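Putative dioxygenase (1H-3-hydroxy-4-oxoquinaldine 2,4-dioxygenase) (Mycobacteroides abscessus subsp. abscessus, PDB 6RA3) cleaves the ring of the Pseudomonas quinolone signal PQS with dioxygen, giving N-octanoylanthranilate and carbon monoxide, on an alpha/beta-hydrolase fold. Local coordinates at residues G22-H33 and V87-G98; I71-I79 and W100-L109. All coordinates share one frame; numbering follows the deposited sequence.

Contact 1 of 2, residues G22-H33 and V87-G98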
loop_
_atom_site.group_PDB
_atom_site.type_symbol
_atom_site.label_atom_id
_atom_site.label_comp_id
_atom_site.label_asym_id
_atom_site.label_seq_id
_atom_site.Cartn_x
_atom_site.Cartn_y
_atom_site.Cartn_z
ATOM N N GLY A 22 2.575 26.881 10.095
ATOM C CA GLY A 22 3.034 27.662 8.972
ATOM C C GLY A 22 2.525 27.075 7.673
ATOM O O GLY A 22 1.655 26.194 7.671
ATOM N N PRO A 23 3.058 27.556 6.544
ATOM C CA PRO A 23 2.627 27.025 5.247
ATOM C C PRO A 23 2.993 25.565 5.073
ATOM O O PRO A 23 4.046 25.104 5.523
ATOM C CB PRO A 23 3.373 27.899 4.228
ATOM C CG PRO A 23 3.725 29.135 4.967
ATOM C CD PRO A 23 3.999 28.676 6.380
ATOM N N VAL A 24 2.113 24.865 4.364
ATOM C CA VAL A 24 2.257 23.448 4.065
ATOM C C VAL A 24 3.066 23.297 2.780
ATOM O O VAL A 24 2.810 23.992 1.787
ATOM C CB VAL A 24 0.861 22.811 3.938
ATOM C CG1 VAL A 24 0.918 21.313 3.545
ATOM C CG2 VAL A 24 0.079 23.032 5.222
ATOM N N PHE A 25 4.045 22.398 2.784
ATOM C CA PHE A 25 4.649 21.980 1.522
ATOM C C PHE A 25 3.711 21.036 0.756
ATOM O O PHE A 25 3.237 20.037 1.303
ATOM C CB PHE A 25 5.977 21.296 1.768
ATOM C CG PHE A 25 7.069 22.227 2.202
ATOM C CD1 PHE A 25 7.311 23.406 1.510
ATOM C CD2 PHE A 25 7.857 21.923 3.303
ATOM C CE1 PHE A 25 8.327 24.259 1.898
ATOM C CE2 PHE A 25 8.873 22.776 3.698
ATOM C CZ PHE A 25 9.107 23.946 2.996
ATOM N N VAL A 26 3.449 21.344 -0.520
ATOM C CA VAL A 26 2.635 20.486 -1.385
ATOM C C VAL A 26 3.503 20.075 -2.563
ATOM O O VAL A 26 3.918 20.920 -3.373
ATOM C CB VAL A 26 1.339 21.164 -1.849
ATOM C CG1 VAL A 26 0.556 20.229 -2.773
ATOM C CG2 VAL A 26 0.481 21.554 -0.676
ATOM N N THR A 27 3.841 18.792 -2.617
ATOM C CA THR A 27 4.667 18.268 -3.674
ATOM C C THR A 27 3.780 17.857 -4.842
ATOM O O THR A 27 2.678 17.319 -4.662
ATOM C CB THR A 27 5.523 17.089 -3.220
ATOM O OG1 THR A 27 4.746 15.883 -3.149
ATOM C CG2 THR A 27 6.169 17.383 -1.878
ATOM N N LEU A 28 4.259 18.171 -6.037
ATOM C CA LEU A 28 3.544 17.937 -7.286
ATOM C C LEU A 28 4.576 17.377 -8.235
ATOM O O LEU A 28 5.628 17.994 -8.433
ATOM C CB LEU A 28 2.929 19.219 -7.838
ATOM C CG LEU A 28 1.913 19.908 -6.937
ATOM C CD1 LEU A 28 1.638 21.312 -7.440
ATOM C CD2 LEU A 28 0.619 19.119 -6.821
ATOM N N SER A 29 4.295 16.194 -8.779
ATOM C CA SER A 29 5.252 15.493 -9.605
ATOM C C SER A 29 5.033 15.891 -11.070
ATOM O O SER A 29 4.133 16.666 -11.401
ATOM C CB SER A 29 5.132 13.982 -9.389
ATOM O OG SER A 29 5.376 13.620 -8.032
ATOM N N GLY A 30 5.901 15.398 -11.941
ATOM C CA GLY A 30 5.757 15.577 -13.372
ATOM C C GLY A 30 4.777 14.570 -13.953
ATOM O O GLY A 30 4.047 13.887 -13.233
ATOM N N TRP A 31 4.763 14.475 -15.285
ATOM C CA TRP A 31 3.841 13.560 -15.948
ATOM C C TRP A 31 4.399 12.159 -15.839
ATOM O O TRP A 31 5.597 11.954 -15.962
ATOM C CB TRP A 31 3.626 13.925 -17.424
ATOM C CG TRP A 31 2.721 15.043 -17.610
ATOM C CD1 TRP A 31 3.065 16.345 -17.634
ATOM C CD2 TRP A 31 1.284 15.000 -17.769
ATOM N NE1 TRP A 31 1.955 17.116 -17.799
ATOM C CE2 TRP A 31 0.850 16.315 -17.891
ATOM C CE3 TRP A 31 0.341 13.975 -17.835
ATOM C CZ2 TRP A 31 -0.482 16.647 -18.089
ATOM C CZ3 TRP A 31 -0.978 14.304 -18.001
ATOM C CH2 TRP A 31 -1.382 15.628 -18.138
ATOM N N ALA A 32 3.517 11.189 -15.584
ATOM C CA ALA A 32 3.842 9.768 -15.628
ATOM C C ALA A 32 4.631 9.289 -14.428
ATOM O O ALA A 32 5.347 8.297 -14.523
ATOM C CB ALA A 32 4.626 9.374 -16.892
ATOM N N HIS A 33 4.535 9.958 -13.290
ATOM C CA HIS A 33 5.118 9.390 -12.092
ATOM C C HIS A 33 4.391 10.015 -10.922
ATOM O O HIS A 33 3.554 10.910 -11.089
ATOM C CB HIS A 33 6.658 9.547 -12.045
ATOM C CG HIS A 33 7.150 10.956 -11.978
ATOM N ND1 HIS A 33 8.475 11.253 -11.755
ATOM C CD2 HIS A 33 6.518 12.145 -12.118
ATOM C CE1 HIS A 33 8.638 12.564 -11.744
ATOM N NE2 HIS A 33 7.468 13.129 -11.973
ATOM N N VAL A 87 -5.997 22.550 4.407
ATOM C CA VAL A 87 -4.720 23.218 4.239
ATOM C C VAL A 87 -5.042 24.661 3.903
ATOM O O VAL A 87 -5.785 24.929 2.954
ATOM C CB VAL A 87 -3.885 22.562 3.141
ATOM C CG1 VAL A 87 -2.672 23.419 2.819
ATOM C CG2 VAL A 87 -3.461 21.162 3.582
ATOM N N ASP A 88 -4.536 25.587 4.708
ATOM C CA ASP A 88 -4.692 26.996 4.368
ATOM C C ASP A 88 -3.538 27.418 3.462
ATOM O O ASP A 88 -3.534 27.102 2.264
ATOM C CB ASP A 88 -4.779 27.867 5.625
ATOM C CG ASP A 88 -5.220 29.306 5.305
ATOM O OD1 ASP A 88 -5.479 29.617 4.105
ATOM O OD2 ASP A 88 -5.326 30.124 6.250
ATOM N N SER A 89 -2.542 28.107 4.005
ATOM C CA SER A 89 -1.471 28.608 3.163
ATOM C C SER A 89 -0.494 27.486 2.850
ATOM O O SER A 89 -0.204 26.630 3.693
ATOM C CB SER A 89 -0.751 29.788 3.822
ATOM O OG SER A 89 -0.158 29.428 5.059
ATOM N N PHE A 90 0.013 27.481 1.620
ATOM C CA PHE A 90 0.849 26.380 1.200
ATOM C C PHE A 90 1.786 26.821 0.099
ATOM O O PHE A 90 1.552 27.805 -0.607
ATOM C CB PHE A 90 0.004 25.167 0.759
ATOM C CG PHE A 90 -0.918 25.413 -0.428
ATOM C CD1 PHE A 90 -2.219 25.853 -0.243
ATOM C CD2 PHE A 90 -0.497 25.125 -1.710
ATOM C CE1 PHE A 90 -3.089 26.030 -1.341
ATOM C CE2 PHE A 90 -1.352 25.288 -2.805
ATOM C CZ PHE A 90 -2.636 25.735 -2.619
ATOM N N VAL A 91 2.843 26.043 -0.035
ATOM C CA VAL A 91 3.935 26.311 -0.951
ATOM C C VAL A 91 4.073 25.109 -1.873
ATOM O O VAL A 91 4.680 24.103 -1.509
ATOM C CB VAL A 91 5.246 26.574 -0.190
ATOM C CG1 VAL A 91 6.422 26.543 -1.129
ATOM C CG2 VAL A 91 5.164 27.898 0.542
ATOM N N PRO A 92 3.541 25.189 -3.100
ATOM C CA PRO A 92 3.784 24.122 -4.076
ATOM C C PRO A 92 5.261 23.933 -4.383
ATOM O O PRO A 92 6.009 24.895 -4.540
ATOM C CB PRO A 92 3.024 24.597 -5.313
ATOM C CG PRO A 92 1.982 25.508 -4.813
ATOM C CD PRO A 92 2.508 26.143 -3.563
ATOM N N ILE A 93 5.671 22.671 -4.442
ATOM C CA ILE A 93 6.942 22.237 -4.998
ATOM C C ILE A 93 6.595 21.341 -6.188
ATOM O O ILE A 93 5.917 20.323 -6.008
ATOM C CB ILE A 93 7.799 21.472 -3.976
ATOM C CG1 ILE A 93 7.965 22.272 -2.667
ATOM C CG2 ILE A 93 9.172 21.081 -4.586
ATOM C CD1 ILE A 93 8.925 21.585 -1.642
ATOM N N ALA A 94 7.060 21.703 -7.397
ATOM C CA ALA A 94 6.570 21.077 -8.633
ATOM C C ALA A 94 7.704 20.685 -9.569
ATOM O O ALA A 94 8.569 21.510 -9.899
ATOM C CB ALA A 94 5.602 22.016 -9.351
ATOM N N HIS A 95 7.676 19.436 -10.042
ATOM C CA HIS A 95 8.730 18.922 -10.900
ATOM C C HIS A 95 8.399 19.134 -12.372
ATOM O O HIS A 95 7.290 18.812 -12.825
ATOM C CB HIS A 95 8.980 17.445 -10.671
ATOM C CG HIS A 95 10.011 16.886 -11.591
ATOM N ND1 HIS A 95 9.687 16.164 -12.719
ATOM C CD2 HIS A 95 11.361 16.978 -11.576
ATOM C CE1 HIS A 95 10.794 15.804 -13.336
ATOM N NE2 HIS A 95 11.824 16.287 -12.662
ATOM N N ALA A 96 9.394 19.628 -13.112
ATOM C CA ALA A 96 9.273 19.936 -14.531
ATOM C C ALA A 96 7.870 20.421 -14.861
ATOM O O ALA A 96 7.386 21.403 -14.293
ATOM C CB ALA A 96 9.650 18.717 -15.373
ATOM N N HIS A 97 7.187 19.728 -15.758
ATOM C CA HIS A 97 5.985 20.321 -16.307
ATOM C C HIS A 97 4.810 20.307 -15.345
ATOM O O HIS A 97 3.812 20.976 -15.626
ATOM C CB HIS A 97 5.711 19.654 -17.657
ATOM C CG HIS A 97 6.836 19.893 -18.617
ATOM N ND1 HIS A 97 6.995 21.094 -19.278
ATOM C CD2 HIS A 97 7.929 19.151 -18.915
ATOM C CE1 HIS A 97 8.101 21.045 -20.004
ATOM N NE2 HIS A 97 8.689 19.883 -19.795
ATOM N N GLY A 98 4.935 19.677 -14.167
ATOM C CA GLY A 98 4.005 20.001 -13.095
ATOM C C GLY A 98 4.043 21.471 -12.707
ATOM O O GLY A 98 3.046 22.002 -12.189
HETATM O O HOH W 1 -0.817 26.396 6.308
HETATM O O HOH W 2 2.067 19.966 -17.737
#
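Val24 and Phe90 open a run of five parallel bridges ending at Leu28 and Ala94, by which two inner strands of the alpha/beta-hydrolase sheet lie side by side. Six backbone hydrogen bonds alternate along it: Val24 N to Ser89 O, Val91 N to Val24 O (2.7 Å), Val26 N to Val91 O, Ile93 N to Val26 O, Leu28 N to Ile93 O and His95 N to Leu28 O (3.0 Å).

Apolar contacts divide between the two faces. On one, Phe25 CD1 meets Ile93 CD1 at 4.0 Å. On the other, Val26 CG2 meets Phe90 CD2 obliquely at 3.8 Å, and Leu28 CB packs on Ala94 CB.

Polar contacts sit at both ends. One water donates to Gly22 O and Ser89 O; another accepts from Trp31 NE1 and donates to His97 O. Gly30 N gives a bent hydrogen bond to His33 NE2 (2.8 Å), in the ring plane.

His95 and His33 cross with ring planes 59° apart. The sharp turn at Ala96 (phi/psi 34/-121°) is consistent with a nucleophile elbow bearing alanine at the nucleophile position, next to substrate-binding His97 and to His95, whose NE2 bonds to O of His246, the proton donor/acceptor.

Contact 2 of 2, residues I71-I79 and W100-L109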
loop_
_atom_site.group_PDB
_atom_site.type_symbol
_atom_site.label_atom_id
_atom_site.label_comp_id
_atom_site.label_asym_id
_atom_site.label_seq_id
_atom_site.Cartn_x
_atom_site.Cartn_y
_atom_site.Cartn_z
ATOM N N ILE A 71 -3.944 20.848 -17.594
ATOM C CA ILE A 71 -3.448 21.650 -16.471
ATOM C C ILE A 71 -4.597 22.213 -15.636
ATOM O O ILE A 71 -4.518 22.241 -14.399
ATOM C CB ILE A 71 -2.486 22.736 -16.998
ATOM C CG1 ILE A 71 -1.238 22.050 -17.557
ATOM C CG2 ILE A 71 -2.046 23.667 -15.902
ATOM C CD1 ILE A 71 -0.448 22.888 -18.540
ATOM N N ASP A 72 -5.692 22.647 -16.274
ATOM C CA ASP A 72 -6.845 23.126 -15.509
ATOM C C ASP A 72 -7.330 22.094 -14.486
ATOM O O ASP A 72 -7.686 22.450 -13.348
ATOM C CB ASP A 72 -7.990 23.498 -16.453
ATOM C CG ASP A 72 -7.714 24.784 -17.227
ATOM O OD1 ASP A 72 -6.906 25.605 -16.733
ATOM O OD2 ASP A 72 -8.302 24.968 -18.319
ATOM N N GLU A 73 -7.367 20.810 -14.885
ATOM C CA GLU A 73 -7.816 19.738 -13.998
ATOM C C GLU A 73 -6.772 19.440 -12.917
ATOM O O GLU A 73 -7.121 19.184 -11.765
ATOM C CB GLU A 73 -8.121 18.472 -14.813
ATOM C CG GLU A 73 -9.417 18.514 -15.588
ATOM C CD GLU A 73 -9.398 19.527 -16.736
ATOM O OE1 GLU A 73 -8.342 19.654 -17.401
ATOM O OE2 GLU A 73 -10.431 20.208 -16.952
ATOM N N MET A 74 -5.496 19.446 -13.273
ATOM C CA MET A 74 -4.457 19.182 -12.283
ATOM C C MET A 74 -4.523 20.201 -11.145
ATOM O O MET A 74 -4.406 19.841 -9.967
ATOM C CB MET A 74 -3.096 19.183 -12.975
ATOM C CG MET A 74 -2.855 17.945 -13.848
ATOM S SD MET A 74 -1.699 18.241 -15.200
ATOM C CE MET A 74 -0.198 17.552 -14.555
ATOM N N ALA A 75 -4.801 21.458 -11.479
ATOM C CA ALA A 75 -4.938 22.535 -10.511
ATOM C C ALA A 75 -6.266 22.492 -9.768
ATOM O O ALA A 75 -6.315 22.753 -8.558
ATOM C CB ALA A 75 -4.799 23.877 -11.228
ATOM N N ALA A 76 -7.355 22.187 -10.467
ATOM C CA ALA A 76 -8.638 22.100 -9.795
ATOM C C ALA A 76 -8.638 20.946 -8.802
ATOM O O ALA A 76 -9.261 21.049 -7.747
ATOM C CB ALA A 76 -9.773 21.928 -10.810
ATOM N N ASP A 77 -7.957 19.835 -9.144
ATOM C CA ASP A 77 -7.925 18.653 -8.272
ATOM C C ASP A 77 -7.068 18.910 -7.034
ATOM O O ASP A 77 -7.442 18.533 -5.916
ATOM C CB ASP A 77 -7.333 17.422 -8.978
ATOM C CG ASP A 77 -8.152 16.912 -10.159
ATOM O OD1 ASP A 77 -7.565 16.111 -10.924
ATOM O OD2 ASP A 77 -9.331 17.278 -10.311
ATOM N N THR A 78 -5.871 19.474 -7.239
ATOM C CA THR A 78 -4.948 19.717 -6.144
ATOM C C THR A 78 -5.542 20.711 -5.170
ATOM O O THR A 78 -5.472 20.512 -3.952
ATOM C CB THR A 78 -3.616 20.218 -6.694
ATOM O OG1 THR A 78 -3.021 19.209 -7.516
ATOM C CG2 THR A 78 -2.630 20.595 -5.552
ATOM N N ILE A 79 -6.168 21.768 -5.692
ATOM C CA ILE A 79 -6.828 22.746 -4.837
ATOM C C ILE A 79 -7.997 22.115 -4.101
ATOM O O ILE A 79 -8.245 22.415 -2.925
ATOM C CB ILE A 79 -7.284 23.966 -5.664
ATOM C CG1 ILE A 79 -6.072 24.713 -6.225
ATOM C CG2 ILE A 79 -8.170 24.881 -4.809
ATOM C CD1 ILE A 79 -6.420 25.838 -7.183
ATOM N N TRP A 100 3.572 23.884 -14.514
ATOM C CA TRP A 100 2.481 24.604 -15.141
ATOM C C TRP A 100 1.252 24.615 -14.265
ATOM O O TRP A 100 0.551 25.628 -14.199
ATOM C CB TRP A 100 2.135 24.006 -16.511
ATOM C CG TRP A 100 3.190 24.116 -17.539
ATOM C CD1 TRP A 100 4.118 23.171 -17.870
ATOM C CD2 TRP A 100 3.422 25.234 -18.417
ATOM N NE1 TRP A 100 4.918 23.632 -18.896
ATOM C CE2 TRP A 100 4.521 24.898 -19.239
ATOM C CE3 TRP A 100 2.810 26.482 -18.585
ATOM C CZ2 TRP A 100 5.022 25.767 -20.225
ATOM C CZ3 TRP A 100 3.314 27.343 -19.577
ATOM C CH2 TRP A 100 4.409 26.970 -20.367
ATOM N N ALA A 101 0.931 23.471 -13.625
ATOM C CA ALA A 101 -0.212 23.421 -12.723
ATOM C C ALA A 101 0.053 24.231 -11.465
ATOM O O ALA A 101 -0.842 24.924 -10.965
ATOM C CB ALA A 101 -0.526 21.972 -12.367
ATOM N N ALA A 102 1.276 24.147 -10.945
ATOM C CA ALA A 102 1.647 24.948 -9.771
ATOM C C ALA A 102 1.401 26.439 -10.004
ATOM O O ALA A 102 0.882 27.137 -9.125
ATOM C CB ALA A 102 3.115 24.699 -9.414
ATOM N N LEU A 103 1.740 26.946 -11.198
ATOM C CA LEU A 103 1.512 28.366 -11.478
ATOM C C LEU A 103 0.029 28.660 -11.672
ATOM O O LEU A 103 -0.468 29.710 -11.247
ATOM C CB LEU A 103 2.335 28.777 -12.695
ATOM C CG LEU A 103 3.831 28.556 -12.448
ATOM C CD1 LEU A 103 4.655 28.645 -13.708
ATOM C CD2 LEU A 103 4.320 29.587 -11.433
ATOM N N GLU A 104 -0.706 27.732 -12.281
ATOM C CA GLU A 104 -2.146 27.903 -12.369
ATOM C C GLU A 104 -2.749 27.947 -10.982
ATOM O O GLU A 104 -3.619 28.782 -10.707
ATOM C CB GLU A 104 -2.769 26.771 -13.212
ATOM C CG GLU A 104 -4.288 26.850 -13.355
ATOM C CD GLU A 104 -4.769 28.141 -14.027
ATOM O OE1 GLU A 104 -3.987 28.722 -14.805
ATOM O OE2 GLU A 104 -5.925 28.569 -13.777
ATOM N N ILE A 105 -2.293 27.061 -10.083
ATOM C CA ILE A 105 -2.805 27.073 -8.708
ATOM C C ILE A 105 -2.460 28.398 -8.031
ATOM O O ILE A 105 -3.291 28.992 -7.326
ATOM C CB ILE A 105 -2.254 25.877 -7.902
ATOM C CG1 ILE A 105 -2.756 24.535 -8.472
ATOM C CG2 ILE A 105 -2.624 26.017 -6.410
ATOM C CD1 ILE A 105 -1.904 23.301 -8.053
ATOM N N ALA A 106 -1.223 28.871 -8.207
ATOM C CA ALA A 106 -0.853 30.152 -7.599
ATOM C C ALA A 106 -1.747 31.272 -8.104
ATOM O O ALA A 106 -2.160 32.142 -7.330
ATOM C CB ALA A 106 0.603 30.480 -7.881
ATOM N N ASP A 107 -2.087 31.248 -9.397
ATOM C CA ASP A 107 -2.895 32.319 -9.973
ATOM C C ASP A 107 -4.325 32.266 -9.462
ATOM O O ASP A 107 -4.966 33.310 -9.275
ATOM C CB ASP A 107 -2.877 32.219 -11.495
ATOM C CG ASP A 107 -3.495 33.431 -12.167
ATOM O OD1 ASP A 107 -3.559 34.504 -11.525
ATOM O OD2 ASP A 107 -3.929 33.295 -13.337
ATOM N N ARG A 108 -4.851 31.063 -9.231
ATOM C CA ARG A 108 -6.252 30.969 -8.841
ATOM C C ARG A 108 -6.488 31.420 -7.409
ATOM O O ARG A 108 -7.567 31.936 -7.097
ATOM C CB ARG A 108 -6.739 29.536 -9.029
ATOM C CG ARG A 108 -6.787 29.100 -10.478
ATOM C CD ARG A 108 -7.388 27.722 -10.617
ATOM N NE ARG A 108 -7.449 27.344 -12.027
ATOM C CZ ARG A 108 -8.199 26.363 -12.503
ATOM N NH1 ARG A 108 -8.946 25.657 -11.674
ATOM N NH2 ARG A 108 -8.191 26.092 -13.800
ATOM N N LEU A 109 -5.527 31.206 -6.521
ATOM C CA LEU A 109 -5.777 31.354 -5.090
ATOM C C LEU A 109 -5.206 32.634 -4.495
ATOM O O LEU A 109 -5.661 33.059 -3.422
ATOM C CB LEU A 109 -5.190 30.163 -4.330
ATOM C CG LEU A 109 -5.799 28.810 -4.669
ATOM C CD1 LEU A 109 -5.000 27.706 -3.996
ATOM C CD2 LEU A 109 -7.259 28.762 -4.288
HETATM O O HOH W 3 -8.058 28.718 -15.983
#
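Ile79 reaches Leu109 tip to tip, its CG1 3.9 Å from Leu109 CD1, and slides past Ile105 in the opposite direction, so one side chain touches residues one turn apart on helix 99-109. The CG2 branch of Ile105 takes up Ile79 CG1 at 3.7 Å. In its other branch, Ile105 CG1 packs on Ala75 CB and CD1 crosses Thr78 at about a right angle, touching its CB and CG2. Ala75 CB and Ile105 CG1 are only 3.5 Å apart, tighter than usual for two carbons, which is consistent with the 8.5 Å closest approach of the two segment axes.

Arg108 crosses the outer side of this core. Extended from CG to NE, it lays one face of its guanidinium over Ala75 CB, while its edge meets two acids. NE donates almost straight (175°) to Glu104 OE2 at 2.6 Å, on the anti lone pair of that oxygen, and NH2 forms a salt bridge with Asp72 OD1 at 3.2 Å, the carboxylate turned 38° from the guanidinium plane. The two acids are themselves close, and the shared arginine probably offsets their repulsion; Arg200 is a second partner of Glu104.

Helices 71-84 and 99-109 precede and follow strand 90-95 in the chain and pack on the same face of the central alpha/beta-hydrolase sheet, crossing here at -60°; helix 71-84 is the helix of a beta-alpha-beta crossover from strand 51-54 to strand 90-95.

Ile71 holds the N-terminal end of the pair. Its CD1 touches Trp100 CB at 3.5 Å, whereas CG2 rests on the backbone of Ala101. The Trp100 indole meets the ring of His97, a substrate-binding residue, with the planes nearly parallel, and Tyr191 edge-to-face.

After strands 3-7 and 10-17 the chain lays down strand 24-28, then passes through helix 42-48, strand 51-54 and helix 71-84 before strand 90-95 returns beside strand 24-28, closing contact 1 across 53 intervening residues. Contact 2 closes a shorter loop of 20 residues, from helix 71-84 through strand 90-95 to helix 99-109. The segments alternate along the chain, so the two closures cross: strand 90-95 lies within the second loop and helix 71-84 within the first. Their centres are 10 Å apart, and the layers touch directly, with Phe90 CZ 3.4 Å from Leu109 CD1 and Ala94 CB 3.7 Å from Ala102 CB, tying the helix pair to the sheet.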